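Local coordinates for protein aminoglycoside N(3)-acetyltransferase (Enterobacter cloacae, PDB 6NP3) that catalyses transfer of an acetyl group from acetyl-CoA to the 3-amino group of 2-deoxystreptamine antibiotics, a reaction that probably confers resistance to gentamicin and its relatives, at residues Ala115-Ser120 and Tyr187-Leu192. Numbering follows the deposited sequence.
Sequences AHPDAS and YSMPLL. With LLL ((2R,3R,4R,5R)-2-((1S,2S,3R,4S,6R)-4,6-diamino-3-((2R,3R,6S)-3-amino-6-(aminomethyl)-tetrahydro-2H-pyran-2-yloxy)-2-hydr oxycyclohexyloxy)-5-methyl-4-(methylamino)-tetrahydro-2H-pyran-3,5-diol), chain B.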
loop_
_atom_site.group_PDB
_atom_site.type_symbol
_atom_site.label_atom_id
_atom_site.label_comp_id
_atom_site.label_asym_id
_atom_site.label_seq_id
_atom_site.Cartn_x
_atom_site.Cartn_y
_atom_site.Cartn_z
ATOM N N ALA A 115 -8.771 3.367 9.025
ATOM C CA ALA A 115 -10.006 2.711 9.426
ATOM C C ALA A 115 -10.584 1.738 8.406
ATOM O O ALA A 115 -11.567 1.063 8.729
ATOM C CB ALA A 115 -11.049 3.794 9.722
ATOM N N HIS A 116 -10.090 1.700 7.185
ATOM C CA HIS A 116 -10.618 0.784 6.181
ATOM C C HIS A 116 -10.031 -0.595 6.414
ATOM O O HIS A 116 -8.815 -0.774 6.310
ATOM C CB HIS A 116 -10.231 1.301 4.812
ATOM C CG HIS A 116 -10.950 0.649 3.693
ATOM N ND1 HIS A 116 -10.937 -0.708 3.464
ATOM C CD2 HIS A 116 -11.680 1.204 2.700
ATOM C CE1 HIS A 116 -11.638 -0.953 2.373
ATOM N NE2 HIS A 116 -12.085 0.191 1.885
ATOM N N PRO A 117 -10.850 -1.582 6.775
ATOM C CA PRO A 117 -10.252 -2.836 7.242
ATOM C C PRO A 117 -9.466 -3.570 6.176
ATOM O O PRO A 117 -8.402 -4.119 6.470
ATOM C CB PRO A 117 -11.455 -3.630 7.768
ATOM C CG PRO A 117 -12.433 -2.616 8.148
ATOM C CD PRO A 117 -12.293 -1.549 7.065
ATOM N N ASP A 118 -9.938 -3.562 4.934
ATOM C CA ASP A 118 -9.261 -4.287 3.869
ATOM C C ASP A 118 -8.129 -3.480 3.253
ATOM O O ASP A 118 -7.109 -4.056 2.870
ATOM C CB ASP A 118 -10.255 -4.730 2.787
ATOM C CG ASP A 118 -9.638 -5.694 1.827
ATOM O OD1 ASP A 118 -9.298 -6.841 2.227
ATOM O OD2 ASP A 118 -9.450 -5.309 0.656
ATOM N N ALA A 119 -8.319 -2.174 3.096
ATOM C CA ALA A 119 -7.311 -1.290 2.525
ATOM C C ALA A 119 -6.444 -0.606 3.580
ATOM O O ALA A 119 -5.728 0.345 3.257
ATOM C CB ALA A 119 -8.001 -0.237 1.656
ATOM N N SER A 120 -6.368 -1.150 4.778
ATOM C CA SER A 120 -5.812 -0.397 5.881
ATOM C C SER A 120 -4.377 0.035 5.633
ATOM O O SER A 120 -3.534 -0.742 5.194
ATOM C CB SER A 120 -5.880 -1.229 7.152
ATOM O OG SER A 120 -5.498 -0.477 8.297
ATOM N N TYR A 187 -18.297 -5.788 -1.276
ATOM C CA TYR A 187 -17.865 -6.614 -0.157
ATOM C C TYR A 187 -18.325 -5.943 1.124
ATOM O O TYR A 187 -18.819 -4.815 1.109
ATOM C CB TYR A 187 -16.365 -6.869 -0.206
ATOM C CG TYR A 187 -15.495 -5.640 -0.288
ATOM C CD1 TYR A 187 -15.158 -4.936 0.848
ATOM C CD2 TYR A 187 -14.980 -5.209 -1.497
ATOM C CE1 TYR A 187 -14.330 -3.810 0.776
ATOM C CE2 TYR A 187 -14.150 -4.108 -1.576
ATOM C CZ TYR A 187 -13.858 -3.401 -0.442
ATOM O OH TYR A 187 -13.025 -2.303 -0.496
ATOM N N SER A 188 -18.147 -6.649 2.240
ATOM C CA SER A 188 -18.599 -6.191 3.539
ATOM C C SER A 188 -17.476 -6.315 4.542
ATOM O O SER A 188 -16.753 -7.315 4.553
ATOM C CB SER A 188 -19.775 -7.041 4.025
ATOM O OG SER A 188 -20.871 -6.958 3.127
ATOM N N MET A 189 -17.358 -5.304 5.386
ATOM C CA MET A 189 -16.364 -5.306 6.439
ATOM C C MET A 189 -17.018 -5.011 7.778
ATOM O O MET A 189 -17.921 -4.173 7.864
ATOM C CB MET A 189 -15.293 -4.236 6.173
ATOM C CG MET A 189 -14.459 -4.481 4.918
ATOM S SD MET A 189 -13.280 -5.827 5.169
ATOM C CE MET A 189 -13.558 -6.810 3.663
ATOM N N PRO A 190 -16.519 -5.623 8.851
ATOM C CA PRO A 190 -17.051 -5.349 10.193
ATOM C C PRO A 190 -16.217 -4.284 10.883
ATOM O O PRO A 190 -15.017 -4.486 11.129
ATOM C CB PRO A 190 -16.937 -6.716 10.878
ATOM C CG PRO A 190 -15.714 -7.333 10.267
ATOM C CD PRO A 190 -15.544 -6.725 8.863
ATOM N N LEU A 191 -16.823 -3.125 11.128
ATOM C CA LEU A 191 -16.128 -1.987 11.720
ATOM C C LEU A 191 -16.527 -1.846 13.183
ATOM O O LEU A 191 -17.559 -2.365 13.616
ATOM C CB LEU A 191 -16.501 -0.688 11.003
ATOM C CG LEU A 191 -16.384 -0.585 9.495
ATOM C CD1 LEU A 191 -16.720 0.832 9.036
ATOM C CD2 LEU A 191 -15.006 -0.970 9.043
ATOM N N LEU A 192 -15.721 -1.100 13.936
ATOM C CA LEU A 192 -16.094 -0.666 15.279
ATOM C C LEU A 192 -16.626 0.757 15.192
ATOM O O LEU A 192 -15.967 1.636 14.625
ATOM C CB LEU A 192 -14.905 -0.702 16.241
ATOM C CG LEU A 192 -14.495 -2.076 16.760
ATOM C CD1 LEU A 192 -13.219 -1.946 17.577
ATOM C CD2 LEU A 192 -15.606 -2.720 17.566
HETATM C C11 LLL B . -2.264 -9.110 -5.878
HETATM O O11 LLL B . -2.298 -7.694 -5.563
HETATM C C21 LLL B . -0.796 -9.530 -5.898
HETATM N N21 LLL B . -0.190 -9.047 -4.662
HETATM C C31 LLL B . -0.079 -8.844 -7.001
HETATM C C41 LLL B . -0.730 -9.244 -8.316
HETATM C C51 LLL B . -2.206 -8.870 -8.245
HETATM O O51 LLL B . -2.818 -9.471 -7.139
HETATM C C61 LLL B . -2.931 -9.347 -9.485
HETATM N N61 LLL B . -4.340 -8.976 -9.362
HETATM C C12 LLL B . -5.055 -5.553 -3.198
HETATM N N12 LLL B . -6.200 -4.820 -2.675
HETATM C C22 LLL B . -4.461 -4.860 -4.423
HETATM C C32 LLL B . -3.238 -5.649 -4.847
HETATM N N32 LLL B . -2.623 -4.998 -6.007
HETATM C C42 LLL B . -3.554 -7.094 -5.232
HETATM C C52 LLL B . -4.283 -7.776 -4.073
HETATM O O52 LLL B . -4.733 -9.036 -4.514
HETATM C C62 LLL B . -5.474 -6.978 -3.583
HETATM O O62 LLL B . -5.980 -7.607 -2.420
HETATM C C13 LLL B . -7.375 -7.915 -2.388
HETATM C C23 LLL B . -7.801 -7.832 -0.924
HETATM O O23 LLL B . -7.447 -6.554 -0.437
HETATM C C33 LLL B . -7.046 -8.875 -0.079
HETATM N N33 LLL B . -7.552 -8.858 1.311
HETATM C C43 LLL B . -7.253 -10.265 -0.716
HETATM O O43 LLL B . -8.610 -10.607 -0.513
HETATM C C53 LLL B . -6.918 -10.227 -2.211
HETATM O O53 LLL B . -7.641 -9.235 -2.901
HETATM C C83 LLL B . -6.335 -11.296 -0.049
HETATM C C93 LLL B . -6.443 -8.690 2.274
HETATM O O HOH W 1 -13.807 0.351 -0.326
#
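His116 and Tyr187 are brought together by their first torsions: chi1 of -167° turns the imidazole of His116 beside its own carbonyl carbon, and chi1 of 54° holds the Tyr187 ring between its backbone N and carbonyl carbon. The phenol reaches the imidazole edge, with Tyr187 OH 3.5 Å from His116 CE1, and one water joins His116 NE2 to Tyr187 OH, 2.8 Å from each. At the neighbouring ring nitrogen, Asp118 N gives His116 ND1 a weak bond, while Ala119 CB sits over the rim of one imidazole face. Pro117 presses its ring on strand 184-193, where its CG lies 3.8 Å from Met189 CB. Met189, bent at chi2 and chi3, lays SD and CE against Asp118 CB, the methyl at 4.0 Å. Beyond this apolar patch the Asp118 carboxylate meets gentamicin with both oxygens: LLL N33 donates to OD1 at 2.8 Å and LLL O23 to OD2 at 2.6 Å. Ser65 OG also bonds OD1, and Tyr67 touches the Asp118 side chain. The loop between strands 112-113 and 121-124 thus packs on the two-stranded sheet while presenting a carboxylate to the methylamino sugar, where its negative charge would probably favour a protonated amine.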